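Local atomic coordinates of uncharacterized protein (Neosartorya fumigata, PDB entry 5J5L), a protein that binds lipids such as arachidonic acid among its helices and is probably a constitutive, antigenic mannoprotein of the fungal cell wall. Residues A4-D9 with A53-T58; N18-H23 with Q38-Q43; Q43-I48 with N108-K113. All coordinates share one frame; numbering follows the deposited sequence.

Interaction 1: residues A4-D9 with A53-T58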
loop_
_atom_site.group_PDB
_atom_site.type_symbol
_atom_site.label_atom_id
_atom_site.label_comp_id
_atom_site.label_asym_id
_atom_site.label_seq_id
_atom_site.Cartn_x
_atom_site.Cartn_y
_atom_site.Cartn_z
ATOM N N ALA A 4 8.535 13.579 10.847
ATOM C CA ALA A 4 9.584 12.560 10.763
ATOM C C ALA A 4 9.018 11.166 11.031
ATOM O O ALA A 4 9.392 10.210 10.368
ATOM C CB ALA A 4 10.714 12.867 11.703
ATOM N N THR A 5 8.113 11.050 11.997
ATOM C CA THR A 5 7.469 9.770 12.278
ATOM C C THR A 5 6.679 9.254 11.081
ATOM O O THR A 5 6.749 8.073 10.731
ATOM C CB THR A 5 6.558 9.862 13.528
ATOM O OG1 THR A 5 7.333 10.278 14.655
ATOM C CG2 THR A 5 5.911 8.514 13.845
ATOM N N ILE A 6 5.913 10.138 10.449
ATOM C CA ILE A 6 5.148 9.770 9.275
ATOM C C ILE A 6 6.107 9.317 8.154
ATOM O O ILE A 6 5.842 8.314 7.493
ATOM C CB ILE A 6 4.260 10.936 8.788
ATOM C CG1 ILE A 6 3.201 11.264 9.841
ATOM C CG2 ILE A 6 3.623 10.599 7.445
ATOM C CD1 ILE A 6 2.504 12.586 9.614
ATOM N N LEU A 7 7.216 10.030 7.952
ATOM C CA LEU A 7 8.161 9.644 6.886
ATOM C C LEU A 7 8.758 8.264 7.159
ATOM O O LEU A 7 8.860 7.439 6.240
ATOM C CB LEU A 7 9.268 10.668 6.721
ATOM C CG LEU A 7 8.787 12.041 6.243
ATOM C CD1 LEU A 7 9.894 13.068 6.332
ATOM C CD2 LEU A 7 8.255 11.965 4.836
ATOM N N SER A 8 9.135 8.019 8.408
ATOM C CA SER A 8 9.664 6.719 8.802
ATOM C C SER A 8 8.591 5.639 8.564
ATOM O O SER A 8 8.894 4.547 8.057
ATOM C CB SER A 8 10.107 6.758 10.265
ATOM O OG SER A 8 10.600 5.499 10.691
ATOM N N ASP A 9 7.342 5.952 8.921
ATOM C CA ASP A 9 6.225 5.026 8.714
ATOM C C ASP A 9 6.063 4.678 7.237
ATOM O O ASP A 9 5.797 3.529 6.891
ATOM C CB ASP A 9 4.897 5.622 9.179
ATOM C CG ASP A 9 4.767 5.742 10.678
ATOM O OD1 ASP A 9 5.530 5.107 11.464
ATOM O OD2 ASP A 9 3.823 6.458 11.094
ATOM N N ALA A 53 -2.693 6.309 11.863
ATOM C CA ALA A 53 -2.834 6.769 13.237
ATOM C C ALA A 53 -1.868 7.914 13.544
ATOM O O ALA A 53 -2.224 8.896 14.197
ATOM C CB ALA A 53 -2.620 5.621 14.218
ATOM N N ASP A 54 -0.637 7.783 13.067
ATOM C CA ASP A 54 0.366 8.812 13.269
ATOM C C ASP A 54 -0.004 10.105 12.539
ATOM O O ASP A 54 0.215 11.205 13.065
ATOM C CB ASP A 54 1.754 8.304 12.834
ATOM C CG ASP A 54 2.340 7.287 13.820
ATOM O OD1 ASP A 54 1.928 7.296 15.000
ATOM O OD2 ASP A 54 3.213 6.480 13.433
ATOM N N ALA A 55 -0.556 9.977 11.338
ATOM C CA ALA A 55 -1.000 11.141 10.567
ATOM C C ALA A 55 -2.160 11.837 11.271
ATOM O O ALA A 55 -2.188 13.076 11.347
ATOM C CB ALA A 55 -1.420 10.729 9.163
ATOM N N LYS A 56 -3.102 11.045 11.791
ATOM C CA LYS A 56 -4.234 11.608 12.551
ATOM C C LYS A 56 -3.783 12.355 13.799
ATOM O O LYS A 56 -4.471 13.274 14.257
ATOM C CB LYS A 56 -5.233 10.522 12.943
ATOM C CG LYS A 56 -6.041 9.996 11.773
ATOM C CD LYS A 56 -7.140 9.073 12.264
ATOM C CE LYS A 56 -7.861 8.403 11.112
ATOM N NZ LYS A 56 -8.818 7.380 11.618
ATOM N N ALA A 57 -2.629 11.977 14.340
ATOM C CA ALA A 57 -2.084 12.624 15.533
ATOM C C ALA A 57 -1.215 13.857 15.238
ATOM O O ALA A 57 -0.694 14.475 16.170
ATOM C CB ALA A 57 -1.294 11.606 16.344
ATOM N N THR A 58 -1.103 14.242 13.969
ATOM C CA THR A 58 -0.123 15.234 13.518
ATOM C C THR A 58 -0.786 16.567 13.122
ATOM O O THR A 58 -1.893 16.575 12.576
ATOM C CB THR A 58 0.695 14.649 12.350
ATOM O OG1 THR A 58 1.455 13.543 12.834
ATOM C CG2 THR A 58 1.650 15.677 11.764
#
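At the open end of the helical hairpin formed by helices 3-26 and 31-56, away from the connecting turn, the end of Ile-6 meets the end of Thr-58 head-on. Ile-6 CD1 lies 3.5 Å from Thr-58 OG1, and the threonine methyl CG2 is also close. The same CD1 rests 3.9 Å from Ala-55 CA, where a small residue lets the methyl come close to the helix. Thr-58 suits the spot because its hydroxyl folds back onto the helix end: OG1 donates a 2.7 Å hydrogen bond to Asp-54 O, meeting the carbonyl at a C=O...donor angle of 146° and 29° out of its plane. Together with Thr-58 N, bonded to Ala-55 O, it satisfies carbonyls of the last helical turn. In this all-helical bundle the apolar layer continues inward, with Ile-6 and Ala-55 both packing on Leu-121 of helix 100-124. Toward the outside the contact becomes polar. The chi1 of Thr-5 (-58°) sets its methyl CG2 3.4 Å from Asp-54 OD2, while its OG1 bonds to Asp-2. Asp-9 OD2 and Asp-54 OD2 are modelled 2.4 Å apart with nearly coplanar carboxylates, a doubtfully short separation that may point to a proton on one acid.

Interaction 2: residues N18-H23 with Q38-Q43. With ACD (arachidonic acid), chain B.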
loop_
_atom_site.group_PDB
_atom_site.type_symbol
_atom_site.label_atom_id
_atom_site.label_comp_id
_atom_site.label_asym_id
_atom_site.label_seq_id
_atom_site.Cartn_x
_atom_site.Cartn_y
_atom_site.Cartn_z
ATOM N N ASN A 18 8.018 -3.953 -1.116
ATOM C CA ASN A 18 9.065 -4.531 -1.946
ATOM C C ASN A 18 9.399 -5.949 -1.522
ATOM O O ASN A 18 9.675 -6.792 -2.363
ATOM C CB ASN A 18 10.260 -3.602 -1.972
ATOM C CG ASN A 18 9.948 -2.326 -2.742
ATOM O OD1 ASN A 18 9.253 -2.359 -3.779
ATOM N ND2 ASN A 18 10.427 -1.205 -2.243
ATOM N N THR A 19 9.282 -6.228 -0.230
ATOM C CA THR A 19 9.409 -7.600 0.258
ATOM C C THR A 19 8.286 -8.490 -0.282
ATOM O O THR A 19 8.543 -9.589 -0.765
ATOM C CB THR A 19 9.458 -7.632 1.793
ATOM O OG1 THR A 19 10.566 -6.834 2.229
ATOM C CG2 THR A 19 9.597 -9.058 2.305
ATOM N N LEU A 20 7.052 -8.015 -0.241
ATOM C CA LEU A 20 5.948 -8.777 -0.829
ATOM C C LEU A 20 6.165 -9.118 -2.300
ATOM O O LEU A 20 5.904 -10.235 -2.736
ATOM C CB LEU A 20 4.632 -8.004 -0.706
ATOM C CG LEU A 20 3.868 -8.197 0.582
ATOM C CD1 LEU A 20 2.660 -7.275 0.578
ATOM C CD2 LEU A 20 3.408 -9.640 0.759
ATOM N N THR A 21 6.614 -8.127 -3.064
ATOM C CA THR A 21 6.871 -8.312 -4.484
ATOM C C THR A 21 7.872 -9.437 -4.696
ATOM O O THR A 21 7.734 -10.249 -5.623
ATOM C CB THR A 21 7.376 -7.015 -5.143
ATOM O OG1 THR A 21 6.388 -5.981 -4.973
ATOM C CG2 THR A 21 7.638 -7.207 -6.622
ATOM N N GLN A 22 8.902 -9.463 -3.850
ATOM C CA GLN A 22 9.884 -10.548 -3.898
ATOM C C GLN A 22 9.242 -11.916 -3.675
ATOM O O GLN A 22 9.587 -12.897 -4.372
ATOM C CB GLN A 22 11.005 -10.311 -2.881
ATOM C CG GLN A 22 11.976 -9.207 -3.251
ATOM C CD GLN A 22 13.047 -9.013 -2.190
ATOM O OE1 GLN A 22 12.748 -8.857 -1.002
ATOM N NE2 GLN A 22 14.302 -9.021 -2.613
ATOM N N HIS A 23 8.330 -11.997 -2.709
ATOM C CA HIS A 23 7.555 -13.217 -2.480
ATOM C C HIS A 23 6.762 -13.602 -3.719
ATOM O O HIS A 23 6.801 -14.764 -4.145
ATOM C CB HIS A 23 6.604 -13.085 -1.291
ATOM C CG HIS A 23 7.283 -13.224 0.031
ATOM N ND1 HIS A 23 7.373 -14.426 0.694
ATOM C CD2 HIS A 23 7.905 -12.314 0.816
ATOM C CE1 HIS A 23 8.041 -14.257 1.821
ATOM N NE2 HIS A 23 8.362 -12.979 1.927
ATOM N N GLN A 38 1.591 -14.090 3.261
ATOM C CA GLN A 38 0.460 -13.527 4.015
ATOM C C GLN A 38 0.927 -12.851 5.307
ATOM O O GLN A 38 0.354 -11.831 5.709
ATOM C CB GLN A 38 -0.615 -14.579 4.321
ATOM C CG GLN A 38 -1.804 -14.066 5.125
ATOM C CD GLN A 38 -2.668 -13.055 4.379
ATOM O OE1 GLN A 38 -3.569 -12.436 4.967
ATOM N NE2 GLN A 38 -2.423 -12.905 3.089
ATOM N N ALA A 39 1.962 -13.402 5.950
ATOM C CA ALA A 39 2.512 -12.785 7.169
ATOM C C ALA A 39 3.048 -11.376 6.843
ATOM O O ALA A 39 2.809 -10.412 7.581
ATOM C CB ALA A 39 3.611 -13.656 7.764
ATOM N N VAL A 40 3.738 -11.257 5.714
ATOM C CA VAL A 40 4.245 -9.947 5.276
ATOM C C VAL A 40 3.083 -9.035 4.928
ATOM O O VAL A 40 3.080 -7.850 5.280
ATOM C CB VAL A 40 5.219 -10.042 4.095
ATOM C CG1 VAL A 40 5.765 -8.664 3.754
ATOM C CG2 VAL A 40 6.373 -10.979 4.424
ATOM N N GLU A 41 2.070 -9.586 4.261
ATOM C CA GLU A 41 0.899 -8.793 3.912
ATOM C C GLU A 41 0.201 -8.242 5.152
ATOM O O GLU A 41 -0.273 -7.105 5.143
ATOM C CB GLU A 41 -0.063 -9.602 3.070
ATOM C CG GLU A 41 -1.225 -8.794 2.509
ATOM C CD GLU A 41 -2.353 -8.561 3.489
ATOM O OE1 GLU A 41 -2.458 -9.291 4.507
ATOM O OE2 GLU A 41 -3.181 -7.650 3.206
ATOM N N GLN A 42 0.147 -9.043 6.217
ATOM C CA GLN A 42 -0.518 -8.625 7.456
ATOM C C GLN A 42 0.317 -7.569 8.182
ATOM O O GLN A 42 -0.239 -6.636 8.783
ATOM C CB GLN A 42 -0.815 -9.826 8.338
ATOM C CG GLN A 42 -1.947 -10.681 7.781
ATOM C CD GLN A 42 -3.315 -10.054 8.014
ATOM O OE1 GLN A 42 -3.964 -9.567 7.080
ATOM N NE2 GLN A 42 -3.747 -10.046 9.254
ATOM N N GLN A 43 1.642 -7.714 8.108
ATOM C CA GLN A 43 2.562 -6.672 8.604
ATOM C C GLN A 43 2.334 -5.367 7.846
ATOM O O GLN A 43 2.284 -4.281 8.444
ATOM C CB GLN A 43 4.013 -7.119 8.469
ATOM C CG GLN A 43 5.002 -6.208 9.190
ATOM C CD GLN A 43 4.699 -6.057 10.675
ATOM O OE1 GLN A 43 4.634 -7.037 11.417
ATOM N NE2 GLN A 43 4.512 -4.811 11.122
HETATM C C1 ACD B . 2.881 -15.577 -2.495
HETATM C C2 ACD B . 1.500 -15.041 -2.201
HETATM C C3 ACD B . 0.473 -15.766 -3.048
HETATM C C4 ACD B . -0.942 -15.483 -2.541
HETATM C C5 ACD B . -1.045 -15.804 -1.069
HETATM C C6 ACD B . -1.391 -14.928 -0.108
HETATM C C7 ACD B . -1.802 -13.501 -0.371
HETATM C C8 ACD B . -0.719 -12.500 -0.003
HETATM C C9 ACD B . -0.489 -11.368 -0.689
HETATM C C10 ACD B . -1.220 -10.938 -1.948
HETATM C C11 ACD B . -2.308 -9.944 -1.637
HETATM C C12 ACD B . -2.354 -8.663 -2.029
HETATM C C13 ACD B . -1.315 -7.918 -2.842
HETATM C C14 ACD B . -0.358 -7.316 -1.828
HETATM C C15 ACD B . 0.279 -6.150 -1.978
HETATM C C16 ACD B . 0.115 -5.268 -3.183
HETATM C C17 ACD B . 0.585 -3.862 -2.839
HETATM C C18 ACD B . -0.343 -3.180 -1.850
HETATM C C19 ACD B . 0.049 -1.737 -1.639
HETATM C C20 ACD B . -0.364 -1.179 -0.301
HETATM O O1 ACD B . 3.485 -15.004 -3.411
HETATM O O2 ACD B . 3.367 -16.510 -1.827
#
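The imidazole of His-23 meets Val-40 through its NE2 side, with Val-40 CG2 approaching obliquely to 3.8 Å from His-23 NE2. At the ring's edge, in its plane, lies the carbonyl carbon of Thr-19, one turn back on the same helix. Ala-36 and Ala-37 on helix 31-56 also touch the histidine, their small side chains allowing its ring to come close to that helix. The other flat group near the contact, the carboxylate of Glu-41, leads away from helix 3-26; it lies close to the acids Asp-106 and Glu-45, neighbours that would be expected to raise its pKa.

Val-40 lies at the centre of the contact, touching Thr-19, Leu-20 and His-23. With CG1 anti to the backbone N (chi1 -177°), its two methyls separate: CG2 goes to the histidine, and CG1 packs 3.7 Å from Leu-20 CG and 4.1 Å from Thr-19 CG2. Leu-20 and Val-40 run alongside one another, pointing opposite ways, and Leu-20 CD2 lies 3.7 Å from Glu-41 N. The second leucine branch serves the ligand: Leu-20 CD1 touches arachidonic acid at C15, a carbon of its last double bond, 3.7 Å away. A branched, flexible leucine thus fills the helix interface and lines the pocket at once. Glu-41 contributes its aliphatic CB and CG near C9, and the folded side chain of Gln-38 lies against C7 and C8. At the acid end, His-23 O is 3.4 Å from ligand atom O1.

The segment axes approach to 9.6 Å at a crossing angle of -161°, the packing of neighbouring antiparallel helices in an up-and-down bundle, with the lipid held on the inner side of this pair.

Interaction 3: residues Q43-I48 with N108-K113. With ACD (arachidonic acid), chain B.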
loop_
_atom_site.group_PDB
_atom_site.type_symbol
_atom_site.label_atom_id
_atom_site.label_comp_id
_atom_site.label_asym_id
_atom_site.label_seq_id
_atom_site.Cartn_x
_atom_site.Cartn_y
_atom_site.Cartn_z
ATOM N N GLN A 43 1.642 -7.714 8.108
ATOM C CA GLN A 43 2.562 -6.672 8.604
ATOM C C GLN A 43 2.334 -5.367 7.846
ATOM O O GLN A 43 2.284 -4.281 8.444
ATOM C CB GLN A 43 4.013 -7.119 8.469
ATOM C CG GLN A 43 5.002 -6.208 9.190
ATOM C CD GLN A 43 4.699 -6.057 10.675
ATOM O OE1 GLN A 43 4.634 -7.037 11.417
ATOM N NE2 GLN A 43 4.512 -4.811 11.122
ATOM N N LEU A 44 2.176 -5.475 6.532
ATOM C CA LEU A 44 1.905 -4.313 5.691
ATOM C C LEU A 44 0.614 -3.621 6.127
ATOM O O LEU A 44 0.587 -2.401 6.296
ATOM C CB LEU A 44 1.838 -4.702 4.208
ATOM C CG LEU A 44 1.401 -3.645 3.190
ATOM C CD1 LEU A 44 2.240 -2.383 3.305
ATOM C CD2 LEU A 44 1.449 -4.199 1.778
ATOM N N GLU A 45 -0.448 -4.399 6.323
ATOM C CA GLU A 45 -1.713 -3.833 6.816
ATOM C C GLU A 45 -1.524 -3.051 8.122
ATOM O O GLU A 45 -2.009 -1.924 8.266
ATOM C CB GLU A 45 -2.770 -4.925 7.010
ATOM C CG GLU A 45 -3.310 -5.544 5.727
ATOM C CD GLU A 45 -4.552 -6.406 5.950
ATOM O OE1 GLU A 45 -5.186 -6.319 7.013
ATOM O OE2 GLU A 45 -4.916 -7.189 5.052
ATOM N N SER A 46 -0.794 -3.649 9.061
ATOM C CA SER A 46 -0.525 -3.038 10.353
ATOM C C SER A 46 0.259 -1.733 10.187
ATOM O O SER A 46 -0.022 -0.739 10.857
ATOM C CB SER A 46 0.275 -4.010 11.227
ATOM O OG SER A 46 0.461 -3.510 12.533
ATOM N N ASP A 47 1.264 -1.773 9.323
ATOM C CA ASP A 47 2.123 -0.612 9.079
ATOM C C ASP A 47 1.368 0.541 8.410
ATOM O O ASP A 47 1.629 1.714 8.725
ATOM C CB ASP A 47 3.362 -1.034 8.273
ATOM C CG ASP A 47 4.323 -1.937 9.094
ATOM O OD1 ASP A 47 4.281 -1.905 10.343
ATOM O OD2 ASP A 47 5.129 -2.676 8.487
ATOM N N ILE A 48 0.431 0.226 7.526
ATOM C CA ILE A 48 -0.394 1.263 6.903
ATOM C C ILE A 48 -1.282 1.892 7.979
ATOM O O ILE A 48 -1.386 3.112 8.068
ATOM C CB ILE A 48 -1.257 0.705 5.743
ATOM C CG1 ILE A 48 -0.370 0.280 4.551
ATOM C CG2 ILE A 48 -2.282 1.742 5.285
ATOM C CD1 ILE A 48 -1.046 -0.608 3.546
ATOM N N ASN A 108 -8.802 -5.959 -0.974
ATOM C CA ASN A 108 -9.855 -5.060 -0.483
ATOM C C ASN A 108 -9.443 -4.373 0.821
ATOM O O ASN A 108 -9.672 -3.166 0.988
ATOM C CB ASN A 108 -11.162 -5.820 -0.328
ATOM C CG ASN A 108 -11.834 -6.079 -1.654
ATOM O OD1 ASN A 108 -11.985 -5.165 -2.469
ATOM N ND2 ASN A 108 -12.257 -7.321 -1.882
ATOM N N ALA A 109 -8.813 -5.122 1.741
ATOM C CA ALA A 109 -8.306 -4.539 2.994
ATOM C C ALA A 109 -7.248 -3.489 2.736
ATOM O O ALA A 109 -7.271 -2.402 3.316
ATOM C CB ALA A 109 -7.750 -5.621 3.913
ATOM N N LEU A 110 -6.294 -3.817 1.871
ATOM C CA LEU A 110 -5.210 -2.895 1.567
ATOM C C LEU A 110 -5.692 -1.624 0.881
ATOM O O LEU A 110 -5.205 -0.527 1.200
ATOM C CB LEU A 110 -4.164 -3.594 0.707
ATOM C CG LEU A 110 -3.310 -4.619 1.473
ATOM C CD1 LEU A 110 -2.622 -5.546 0.476
ATOM C CD2 LEU A 110 -2.293 -3.961 2.401
ATOM N N GLN A 111 -6.642 -1.759 -0.038
ATOM C CA GLN A 111 -7.207 -0.585 -0.678
ATOM C C GLN A 111 -7.888 0.292 0.381
ATOM O O GLN A 111 -7.677 1.505 0.402
ATOM C CB GLN A 111 -8.187 -0.917 -1.790
ATOM C CG GLN A 111 -8.664 0.359 -2.465
ATOM C CD GLN A 111 -9.441 0.154 -3.732
ATOM O OE1 GLN A 111 -10.014 -0.902 -3.975
ATOM N NE2 GLN A 111 -9.489 1.197 -4.545
ATOM N N SER A 112 -8.724 -0.304 1.234
ATOM C CA SER A 112 -9.413 0.464 2.270
ATOM C C SER A 112 -8.431 1.202 3.177
ATOM O O SER A 112 -8.597 2.410 3.484
ATOM C CB SER A 112 -10.300 -0.464 3.110
ATOM O OG SER A 112 -10.991 0.262 4.106
ATOM N N LYS A 113 -7.421 0.472 3.621
ATOM C CA LYS A 113 -6.446 1.016 4.569
ATOM C C LYS A 113 -5.565 2.086 3.909
ATOM O O LYS A 113 -5.257 3.112 4.535
ATOM C CB LYS A 113 -5.614 -0.105 5.197
ATOM C CG LYS A 113 -6.414 -1.027 6.101
ATOM C CD LYS A 113 -5.580 -2.200 6.586
ATOM C CE LYS A 113 -6.431 -3.156 7.409
ATOM N NZ LYS A 113 -7.033 -2.497 8.600
HETATM C C1 ACD B . 2.881 -15.577 -2.495
HETATM C C2 ACD B . 1.500 -15.041 -2.201
HETATM C C3 ACD B . 0.473 -15.766 -3.048
HETATM C C4 ACD B . -0.942 -15.483 -2.541
HETATM C C5 ACD B . -1.045 -15.804 -1.069
HETATM C C6 ACD B . -1.391 -14.928 -0.108
HETATM C C7 ACD B . -1.802 -13.501 -0.371
HETATM C C8 ACD B . -0.719 -12.500 -0.003
HETATM C C9 ACD B . -0.489 -11.368 -0.689
HETATM C C10 ACD B . -1.220 -10.938 -1.948
HETATM C C11 ACD B . -2.308 -9.944 -1.637
HETATM C C12 ACD B . -2.354 -8.663 -2.029
HETATM C C13 ACD B . -1.315 -7.918 -2.842
HETATM C C14 ACD B . -0.358 -7.316 -1.828
HETATM C C15 ACD B . 0.279 -6.150 -1.978
HETATM C C16 ACD B . 0.115 -5.268 -3.183
HETATM C C17 ACD B . 0.585 -3.862 -2.839
HETATM C C18 ACD B . -0.343 -3.180 -1.850
HETATM C C19 ACD B . 0.049 -1.737 -1.639
HETATM C C20 ACD B . -0.364 -1.179 -0.301
HETATM O O1 ACD B . 3.485 -15.004 -3.411
HETATM O O2 ACD B . 3.367 -16.510 -1.827
#
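Leu-110 pushes its CD2 methyl among three side chains of helix 31-56, overlapping Leu-44, Glu-45 and Ile-48 and crossing each at about a right angle. Leu-110 CD2 is 3.8 Å from Leu-44 CG and equally near Ile-48 CD1, and the aliphatic CG of Glu-45 touches it as well. The other branch turns to the ligand, Leu-110 CD1 lying 3.7 Å from arachidonic acid C14. Ile-48 CD1 reaches the methyl end of the lipid, 3.9 Å from C20, so branched aliphatic residues here form protein core and pocket wall together.

These are parallel neighbours in the helical bundle: the segment axes run 10.0 Å apart and 15° from parallel, with helix 63-89 among the elements between them in the chain. Phe-144 of helix 127-150 packs on Leu-110, and Leu-20 of helix 3-26 on Leu-44.

Beside this apolar cluster the contact becomes partly polar. Ile-48 turns CG2 to the side opposite its amide nitrogen and presses that methyl 3.4 Å from Lys-113 O and also onto Lys-113 CB. The lysine chain passes obliquely over Glu-45, bringing Lys-113 CE 3.4 Å from Glu-45 OE1. Its ammonium turns aside at the final torsion (chi4 -59°) to form a salt bridge with Asp-49; Glu-45 OE1 and Lys-113 NZ, 4.5 Å apart, can still attract at longer range. Ala-109 is small enough to let the glutamate lie close, its CB 3.4 Å from Glu-45 OE2.

Interactions 1 and 2 join the same two helices, 3-26 and 31-56, at places whose centres lie 22 Å apart; along the chain, interaction 2 is nested within the loop closed by interaction 1. Interaction 3 shares helix 31-56 with both and brings in helix 100-124. Its centre is 11 Å from that of interaction 2, and the two touch: Leu-20 CD1 packs 3.5 Å from Leu-44 CD2, and Glu-41 OE2 lies 3.5 Å from Leu-110 CD1. Both border the lipid, interaction 2 reaching its carboxylate and interaction 3 its methyl end. Interaction 1 touches neither, its nearest atoms being about 5 Å from interaction 3; the side chain of Asp-9 is about 13 Å from arachidonic acid.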